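Local coordinates for protein MPT synthase subunit 2 (Burkholderia ambifaria, PDB 7L32) that probably serves as the catalytic subunit of molybdopterin synthase, transferring sulfur to the pterin precursor to build the dithiolene of molybdopterin, at residues A[56-61]-A[92-97]; A[43-48]-A[99-104]; A[12-17]-A[65-70]. All blocks are in the same frame, centred on the assembly; numbering follows the deposited sequence.

Interaction 1: residues A[56-61]-A[92-97]; sequences AMELEH and VGRLLP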
loop_
_atom_site.group_PDB
_atom_site.type_symbol
_atom_site.label_atom_id
_atom_site.label_comp_id
_atom_site.label_asym_id
_atom_site.label_seq_id
_atom_site.Cartn_x
_atom_site.Cartn_y
_atom_site.Cartn_z
ATOM N N ALA A 56 3.149 6.308 -26.447
ATOM C CA ALA A 56 3.727 5.392 -25.471
ATOM C C ALA A 56 4.845 6.063 -24.685
ATOM O O ALA A 56 5.541 6.943 -25.194
ATOM C CB ALA A 56 4.248 4.140 -26.158
ATOM N N MET A 57 5.022 5.622 -23.446
ATOM C CA MET A 57 6.082 6.124 -22.582
ATOM C C MET A 57 7.317 5.249 -22.748
ATOM O O MET A 57 7.251 4.031 -22.553
ATOM C CB MET A 57 5.613 6.146 -21.124
ATOM C CG MET A 57 6.687 6.564 -20.106
ATOM S SD MET A 57 6.226 6.357 -18.367
ATOM C CE MET A 57 4.437 6.490 -18.428
ATOM N N GLU A 58 8.438 5.872 -23.120
ATOM C CA GLU A 58 9.729 5.201 -23.190
ATOM C C GLU A 58 10.573 5.743 -22.042
ATOM O O GLU A 58 10.954 6.921 -22.056
ATOM C CB GLU A 58 10.413 5.435 -24.534
ATOM C CG GLU A 58 9.781 4.686 -25.693
ATOM C CD GLU A 58 10.793 4.298 -26.745
ATOM O OE1 GLU A 58 11.957 4.040 -26.373
ATOM O OE2 GLU A 58 10.437 4.280 -27.943
ATOM N N LEU A 59 10.866 4.878 -21.070
ATOM C CA LEU A 59 11.632 5.193 -19.869
ATOM C C LEU A 59 12.997 4.527 -19.937
ATOM O O LEU A 59 13.101 3.355 -20.307
ATOM C CB LEU A 59 10.944 4.687 -18.587
ATOM C CG LEU A 59 10.118 5.625 -17.725
ATOM C CD1 LEU A 59 9.728 4.911 -16.410
ATOM C CD2 LEU A 59 10.894 6.905 -17.468
ATOM N N GLU A 60 14.032 5.256 -19.521
ATOM C CA GLU A 60 15.376 4.705 -19.415
ATOM C C GLU A 60 16.001 5.147 -18.103
ATOM O O GLU A 60 15.732 6.245 -17.608
ATOM C CB GLU A 60 16.268 5.136 -20.601
ATOM C CG GLU A 60 15.971 4.428 -21.927
ATOM C CD GLU A 60 15.652 2.939 -21.775
ATOM O OE1 GLU A 60 16.333 2.241 -20.980
ATOM O OE2 GLU A 60 14.708 2.461 -22.448
ATOM N N HIS A 61 16.830 4.277 -17.547
ATOM C CA HIS A 61 17.568 4.549 -16.324
ATOM C C HIS A 61 19.041 4.731 -16.677
ATOM O O HIS A 61 19.437 4.609 -17.839
ATOM C CB HIS A 61 17.383 3.413 -15.310
ATOM C CG HIS A 61 18.040 2.128 -15.723
ATOM N ND1 HIS A 61 17.773 1.511 -16.926
ATOM C CD2 HIS A 61 18.966 1.358 -15.103
ATOM C CE1 HIS A 61 18.497 0.410 -17.027
ATOM N NE2 HIS A 61 19.231 0.294 -15.934
ATOM N N VAL A 92 11.635 -0.301 -16.967
ATOM C CA VAL A 92 12.120 0.610 -18.001
ATOM C C VAL A 92 11.719 0.035 -19.356
ATOM O O VAL A 92 11.205 -1.083 -19.456
ATOM C CB VAL A 92 13.646 0.834 -17.924
ATOM C CG1 VAL A 92 14.001 1.630 -16.671
ATOM C CG2 VAL A 92 14.393 -0.491 -17.947
ATOM N N GLY A 93 11.955 0.813 -20.407
ATOM C CA GLY A 93 11.572 0.418 -21.746
ATOM C C GLY A 93 10.312 1.111 -22.229
ATOM O O GLY A 93 9.906 2.161 -21.734
ATOM N N ARG A 94 9.689 0.499 -23.229
ATOM C CA ARG A 94 8.492 1.051 -23.856
ATOM C C ARG A 94 7.272 0.547 -23.091
ATOM O O ARG A 94 6.948 -0.644 -23.136
ATOM C CB ARG A 94 8.447 0.654 -25.330
ATOM C CG ARG A 94 7.429 1.397 -26.172
ATOM C CD ARG A 94 7.572 0.989 -27.637
ATOM N NE ARG A 94 6.412 1.371 -28.431
ATOM C CZ ARG A 94 5.322 0.623 -28.554
ATOM N NH1 ARG A 94 5.202 -0.533 -27.922
ATOM N NH2 ARG A 94 4.328 1.047 -29.329
ATOM N N LEU A 95 6.592 1.455 -22.397
ATOM C CA LEU A 95 5.477 1.110 -21.519
ATOM C C LEU A 95 4.200 1.727 -22.070
ATOM O O LEU A 95 4.172 2.919 -22.396
ATOM C CB LEU A 95 5.733 1.600 -20.096
ATOM C CG LEU A 95 7.027 1.094 -19.446
ATOM C CD1 LEU A 95 7.364 1.929 -18.215
ATOM C CD2 LEU A 95 6.927 -0.390 -19.079
ATOM N N LEU A 96 3.152 0.909 -22.191
ATOM C CA LEU A 96 1.875 1.327 -22.756
ATOM C C LEU A 96 0.924 1.786 -21.659
ATOM O O LEU A 96 1.129 1.482 -20.481
ATOM C CB LEU A 96 1.252 0.173 -23.546
ATOM C CG LEU A 96 2.004 -0.183 -24.831
ATOM C CD1 LEU A 96 1.379 -1.386 -25.535
ATOM C CD2 LEU A 96 2.036 1.020 -25.757
ATOM N N PRO A 97 -0.132 2.519 -22.018
ATOM C CA PRO A 97 -1.178 2.830 -21.036
ATOM C C PRO A 97 -1.691 1.566 -20.364
ATOM O O PRO A 97 -1.912 0.537 -21.011
ATOM C CB PRO A 97 -2.270 3.504 -21.878
ATOM C CG PRO A 97 -1.523 4.091 -23.046
ATOM C CD PRO A 97 -0.405 3.133 -23.332
#

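Interaction 2: residues A[43-48]-A[99-104]; sequences GTVRDL and DQIVMV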
loop_
_atom_site.group_PDB
_atom_site.type_symbol
_atom_site.label_atom_id
_atom_site.label_comp_id
_atom_site.label_asym_id
_atom_site.label_seq_id
_atom_site.Cartn_x
_atom_site.Cartn_y
_atom_site.Cartn_z
ATOM N N GLY A 43 2.354 1.952 -9.236
ATOM C CA GLY A 43 2.030 2.987 -10.201
ATOM C C GLY A 43 1.956 2.400 -11.599
ATOM O O GLY A 43 2.749 1.529 -11.955
ATOM N N THR A 44 0.993 2.884 -12.388
ATOM C CA THR A 44 0.708 2.381 -13.732
ATOM C C THR A 44 0.543 3.543 -14.694
ATOM O O THR A 44 0.041 4.604 -14.309
ATOM C CB THR A 44 -0.584 1.531 -13.794
ATOM O OG1 THR A 44 -1.676 2.263 -13.220
ATOM C CG2 THR A 44 -0.416 0.205 -13.046
ATOM N N VAL A 45 0.948 3.318 -15.956
ATOM C CA VAL A 45 0.835 4.346 -16.989
ATOM C C VAL A 45 -0.614 4.792 -17.105
ATOM O O VAL A 45 -1.504 4.000 -17.445
ATOM C CB VAL A 45 1.352 3.826 -18.343
ATOM C CG1 VAL A 45 1.218 4.914 -19.411
ATOM C CG2 VAL A 45 2.799 3.340 -18.229
ATOM N N ARG A 46 -0.860 6.072 -16.835
ATOM C CA ARG A 46 -2.223 6.577 -16.858
ATOM C C ARG A 46 -2.733 6.656 -18.296
ATOM O O ARG A 46 -1.997 7.019 -19.218
ATOM C CB ARG A 46 -2.292 7.937 -16.163
ATOM C CG ARG A 46 -3.639 8.232 -15.509
ATOM C CD ARG A 46 -3.675 9.641 -14.934
ATOM N NE ARG A 46 -5.002 10.019 -14.459
ATOM C CZ ARG A 46 -5.348 11.258 -14.134
ATOM N NH1 ARG A 46 -4.480 12.256 -14.198
ATOM N NH2 ARG A 46 -6.606 11.509 -13.770
ATOM N N ASP A 47 -4.008 6.314 -18.484
ATOM C CA ASP A 47 -4.616 6.278 -19.815
ATOM C C ASP A 47 -5.235 7.647 -20.099
ATOM O O ASP A 47 -6.448 7.852 -20.021
ATOM C CB ASP A 47 -5.641 5.149 -19.878
ATOM C CG ASP A 47 -6.149 4.873 -21.284
ATOM O OD1 ASP A 47 -5.531 5.324 -22.276
ATOM O OD2 ASP A 47 -7.187 4.186 -21.384
ATOM N N LEU A 48 -4.371 8.593 -20.465
ATOM C CA LEU A 48 -4.784 9.975 -20.722
ATOM C C LEU A 48 -4.906 10.265 -22.216
ATOM O O LEU A 48 -3.899 10.432 -22.907
ATOM C CB LEU A 48 -3.793 10.955 -20.085
ATOM N N ASP A 99 -0.008 -0.214 -18.283
ATOM C CA ASP A 99 1.115 -1.028 -17.834
ATOM C C ASP A 99 1.555 -0.615 -16.435
ATOM O O ASP A 99 1.592 0.573 -16.108
ATOM C CB ASP A 99 2.318 -0.865 -18.768
ATOM C CG ASP A 99 2.180 -1.636 -20.067
ATOM O OD1 ASP A 99 1.236 -2.437 -20.233
ATOM O OD2 ASP A 99 3.029 -1.402 -20.940
ATOM N N GLN A 100 1.956 -1.600 -15.636
ATOM C CA GLN A 100 2.631 -1.310 -14.375
ATOM C C GLN A 100 3.982 -0.659 -14.635
ATOM O O GLN A 100 4.729 -1.086 -15.523
ATOM C CB GLN A 100 2.832 -2.594 -13.573
ATOM C CG GLN A 100 1.536 -3.253 -13.120
ATOM C CD GLN A 100 1.759 -4.520 -12.303
ATOM O OE1 GLN A 100 1.146 -4.699 -11.251
ATOM N NE2 GLN A 100 2.613 -5.418 -12.800
ATOM N N ILE A 101 4.301 0.364 -13.844
ATOM C CA ILE A 101 5.599 1.058 -13.914
ATOM C C ILE A 101 6.497 0.673 -12.749
ATOM O O ILE A 101 7.671 0.359 -12.924
ATOM C CB ILE A 101 5.396 2.592 -13.930
ATOM C CG1 ILE A 101 4.550 3.039 -15.111
ATOM C CG2 ILE A 101 6.741 3.324 -13.948
ATOM C CD1 ILE A 101 4.070 4.473 -14.949
ATOM N N VAL A 102 5.969 0.746 -11.534
ATOM C CA VAL A 102 6.820 0.692 -10.354
ATOM C C VAL A 102 5.999 0.086 -9.232
ATOM O O VAL A 102 4.790 0.305 -9.153
ATOM C CB VAL A 102 7.339 2.102 -9.992
ATOM C CG1 VAL A 102 6.188 3.084 -9.817
ATOM C CG2 VAL A 102 8.233 2.084 -8.756
ATOM N N MET A 103 6.652 -0.708 -8.395
ATOM C CA MET A 103 6.042 -1.130 -7.142
ATOM C C MET A 103 7.022 -0.889 -6.008
ATOM O O MET A 103 8.237 -1.082 -6.161
ATOM C CB MET A 103 5.615 -2.612 -7.174
ATOM C CG MET A 103 6.720 -3.644 -7.373
ATOM S SD MET A 103 6.163 -5.183 -6.562
ATOM C CE MET A 103 6.450 -4.722 -4.875
ATOM N N VAL A 104 6.490 -0.441 -4.878
ATOM C CA VAL A 104 7.251 -0.320 -3.643
ATOM C C VAL A 104 6.453 -1.056 -2.576
ATOM O O VAL A 104 5.240 -0.849 -2.473
ATOM C CB VAL A 104 7.469 1.146 -3.230
ATOM C CG1 VAL A 104 8.118 1.195 -1.825
ATOM C CG2 VAL A 104 8.379 1.860 -4.271
#

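Interaction 3: residues A[12-17]-A[65-70]; sequences IRIQTD and MTEKAL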
loop_
_atom_site.group_PDB
_atom_site.type_symbol
_atom_site.label_atom_id
_atom_site.label_comp_id
_atom_site.label_asym_id
_atom_site.label_seq_id
_atom_site.Cartn_x
_atom_site.Cartn_y
_atom_site.Cartn_z
ATOM N N ILE A 12 16.223 -4.351 -4.423
ATOM C CA ILE A 12 15.928 -3.278 -5.364
ATOM C C ILE A 12 16.295 -3.761 -6.757
ATOM O O ILE A 12 17.412 -4.245 -6.958
ATOM C CB ILE A 12 16.702 -1.986 -5.011
ATOM C CG1 ILE A 12 16.026 -1.220 -3.872
ATOM C CG2 ILE A 12 16.876 -1.110 -6.243
ATOM C CD1 ILE A 12 16.325 -1.741 -2.487
ATOM N N ARG A 13 15.376 -3.614 -7.717
ATOM C CA ARG A 13 15.593 -4.116 -9.072
ATOM C C ARG A 13 15.017 -3.163 -10.111
ATOM O O ARG A 13 13.948 -2.581 -9.911
ATOM C CB ARG A 13 14.917 -5.489 -9.240
ATOM C CG ARG A 13 15.707 -6.550 -9.910
ATOM C CD ARG A 13 15.118 -7.904 -9.537
ATOM N NE ARG A 13 13.731 -8.066 -9.957
ATOM C CZ ARG A 13 12.753 -8.460 -9.153
ATOM N NH1 ARG A 13 12.973 -8.723 -7.876
ATOM N NH2 ARG A 13 11.529 -8.631 -9.652
ATOM N N ILE A 14 15.727 -3.026 -11.224
ATOM C CA ILE A 14 15.243 -2.350 -12.423
ATOM C C ILE A 14 15.225 -3.379 -13.546
ATOM O O ILE A 14 16.236 -4.050 -13.787
ATOM C CB ILE A 14 16.132 -1.144 -12.798
ATOM C CG1 ILE A 14 16.011 -0.047 -11.732
ATOM C CG2 ILE A 14 15.746 -0.603 -14.176
ATOM C CD1 ILE A 14 17.154 0.947 -11.753
ATOM N N GLN A 15 14.098 -3.483 -14.255
ATOM C CA GLN A 15 13.939 -4.532 -15.254
ATOM C C GLN A 15 12.991 -4.064 -16.350
ATOM O O GLN A 15 12.203 -3.139 -16.158
ATOM C CB GLN A 15 13.402 -5.822 -14.628
ATOM C CG GLN A 15 11.977 -5.659 -14.065
ATOM C CD GLN A 15 11.533 -6.854 -13.233
ATOM O OE1 GLN A 15 12.288 -7.354 -12.395
ATOM N NE2 GLN A 15 10.313 -7.326 -13.473
ATOM N N THR A 16 13.050 -4.740 -17.495
ATOM C CA THR A 16 12.073 -4.488 -18.550
ATOM C C THR A 16 10.839 -5.370 -18.405
ATOM O O THR A 16 9.734 -4.934 -18.747
ATOM C CB THR A 16 12.677 -4.702 -19.945
ATOM O OG1 THR A 16 13.120 -6.057 -20.091
ATOM C CG2 THR A 16 13.847 -3.736 -20.214
ATOM N N ASP A 17 11.009 -6.599 -17.922
ATOM C CA ASP A 17 9.883 -7.503 -17.753
ATOM C C ASP A 17 8.878 -6.924 -16.762
ATOM O O ASP A 17 9.219 -6.140 -15.872
ATOM C CB ASP A 17 10.346 -8.872 -17.250
ATOM C CG ASP A 17 11.010 -9.707 -18.315
ATOM O OD1 ASP A 17 10.777 -9.473 -19.528
ATOM O OD2 ASP A 17 11.755 -10.633 -17.922
ATOM N N MET A 65 23.953 3.572 -11.701
ATOM C CA MET A 65 23.649 4.818 -10.995
ATOM C C MET A 65 22.236 4.810 -10.406
ATOM O O MET A 65 22.027 5.140 -9.226
ATOM C CB MET A 65 23.824 5.983 -11.976
ATOM C CG MET A 65 23.335 7.345 -11.501
ATOM S SD MET A 65 24.653 8.340 -10.753
ATOM C CE MET A 65 25.753 8.582 -12.140
ATOM N N THR A 66 21.244 4.453 -11.214
ATOM C CA THR A 66 19.873 4.519 -10.719
ATOM C C THR A 66 19.648 3.501 -9.602
ATOM O O THR A 66 19.011 3.820 -8.596
ATOM C CB THR A 66 18.874 4.319 -11.863
ATOM O OG1 THR A 66 19.119 5.295 -12.887
ATOM C CG2 THR A 66 17.407 4.497 -11.352
ATOM N N GLU A 67 20.179 2.281 -9.751
ATOM C CA GLU A 67 20.036 1.283 -8.686
ATOM C C GLU A 67 20.655 1.777 -7.382
ATOM O O GLU A 67 20.054 1.636 -6.310
ATOM C CB GLU A 67 20.687 -0.040 -9.102
ATOM C CG GLU A 67 19.902 -0.836 -10.150
ATOM C CD GLU A 67 20.352 -0.578 -11.586
ATOM O OE1 GLU A 67 20.968 0.478 -11.876
ATOM O OE2 GLU A 67 20.066 -1.444 -12.438
ATOM N N LYS A 68 21.845 2.386 -7.455
ATOM C CA LYS A 68 22.479 2.892 -6.240
ATOM C C LYS A 68 21.635 3.977 -5.578
ATOM O O LYS A 68 21.559 4.042 -4.345
ATOM C CB LYS A 68 23.884 3.405 -6.558
ATOM C CG LYS A 68 24.881 2.266 -6.703
ATOM C CD LYS A 68 26.278 2.753 -7.063
ATOM C CE LYS A 68 27.174 1.588 -7.467
ATOM N NZ LYS A 68 26.907 1.118 -8.867
ATOM N N ALA A 69 20.985 4.833 -6.374
ATOM C CA ALA A 69 20.094 5.844 -5.798
ATOM C C ALA A 69 18.908 5.194 -5.094
ATOM O O ALA A 69 18.491 5.628 -4.004
ATOM C CB ALA A 69 19.602 6.794 -6.896
ATOM N N LEU A 70 18.345 4.151 -5.703
ATOM C CA LEU A 70 17.226 3.457 -5.062
ATOM C C LEU A 70 17.669 2.784 -3.765
ATOM O O LEU A 70 16.919 2.767 -2.775
ATOM C CB LEU A 70 16.622 2.438 -6.026
ATOM C CG LEU A 70 15.952 2.985 -7.296
ATOM C CD1 LEU A 70 15.516 1.835 -8.196
ATOM C CD2 LEU A 70 14.746 3.909 -6.955
HETATM O O HOH W 1 18.532 -3.810 -11.305
#

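Interaction 1: residues A[56-61]-A[92-97]
V92 packs on L59 and H61 through all three of its side-chain carbons. Its CB lies against the backbone carbonyl, V92 CB to L59 O 3.5 Å. Beyond it the chain forks: CG1, placed anti to the carbonyl carbon (chi1 -69°), reaches the imidazole of H61 obliquely, V92 CG1 to H61 ND1 3.8 Å, and CG2 touches the same nitrogen from slightly farther off. Buried there, H61 ND1 finds no polar partner. From G93 onward the backbones pair. G93, with a positive phi of 102°, exchanges two backbone bonds with L59, G93 N to L59 O being 2.8 Å. M57 and L95 form the next hydrogen-bonded pair, and L95 N meets M57 O at 2.7 Å, almost straight. Between them E58 and R94 are a non-hydrogen-bonded pair. Their side chains touch at the methylenes, E58 CG to R94 CG 4.1 Å, while the carboxylate turns to K134 in a salt bridge. R94 runs on extended and lays one guanidinium face over the methyl of A56. This is a regular antiparallel ladder, with 93-95 as one of the two edge strands, within this chain, of its antiparallel four-stranded sheet.

Interaction 2: residues A[43-48]-A[99-104]
V45 and I101 set their side chains at about a right angle, and the branch V45 CG2 presses on the stem of the isoleucine, 3.6 Å from I101 CG1. In I101 a chi1 of -59° puts CG1 beside V45, and the extended chi2 carries CD1 on to the peptide joining T44 to V45; CD1 sits 3.5 Å from V45 N. That N-H points at another atom, the carbonyl of D99, with V45 N to D99 O at 2.8 Å. T44 points to the opposite face of the sheet from V102, the face it shares with Q100: its methyl CG2 rests on the backbone of Q100, 3.7 Å from Q100 CA, while OG1 bonds to the carbonyl of G36 of the second subunit. V102 brings CG1 over the backbone of G43, which has no side chain, at 4.0 Å from G43 N. G43 O takes two donors, I101 N at 2.7 Å and, weakly, V102 N at 3.3 Å. In return G43 N gives a bond to V102 O. With I101 and V102 both opposite G43 and I101 near phi -105°, psi -50°, this is a classic beta bulge, set where strands 37-44 and 100-108 meet at the dimer interface.

Interaction 3: residues A[12-17]-A[65-70]
I14 and I12, alternate residues of strand 12-15, turn their side chains onto helix 65-70, and apolar packing makes up the main part of the contact. I12 uses its branch methyl: CG2 lies 3.6 Å from L70 CB and touches L70 CD1 as well. I14 works with its far end. Its CD1 reaches in between T66 and E67, 3.6 Å from T66 CG2, the two side chains crossing at about a right angle, and it also touches L70 CD1. T66 can offer that methyl because CG2 stands anti to the backbone N, leaving OG1 to bond with Y62 N and P130 O.

The carboxylate of E67 takes part in both apolar and polar contacts. Bent at chi2 (95°), the side chain folds back so that I14 CD1 packs against E67 CD at 3.5 Å, equally distant from the two oxygens. OE1 bonds to G64 N, just ahead of the helix. E67 OE2 accepts a hydrogen bond from a water at 3.0 Å, and this water in turn accepts from I14 N at 2.9 Å, so one water bridges strand and helix.

A further polar set lies on the strand's other side, away from the helix. R13 grips one atom, Q15 OE1, side-on with NE (2.9 Å) and NH2, while Q15 NE2 donates to D17 O from above the carbonyl plane. R13 NH2 also forms a salt bridge with E24.

Strand 11-15 lies at the margin of the mixed sheet beside strand 85-91, and the start of helix 65-80 packs against it near H61 of strand 57-61.

Overall arrangement
Strand 11-15 is the first strand of the chain, and interaction 3 brings it to helix 65-80, closing a loop that holds helix 21-30 and strands 37-44 and 57-61. Interaction 2 starts inside that loop, at 43-48, and ends beyond it, at 99-104; interaction 1 lies nested within the loop of interaction 2, joining 56-61 to 92-97. Interaction 3 therefore crosses both. Interaction 2 lies within the mixed sheet and interaction 3 packs helix 65-80 on that sheet's edge strand 11-15, without the two touching, whereas interaction 1 belongs to the antiparallel sheet. Interaction 1 links them: V45 packs against M57 and P97, and V92 N probably bonds to Q15 O, so the two sheets and helix 65-80 are tied together.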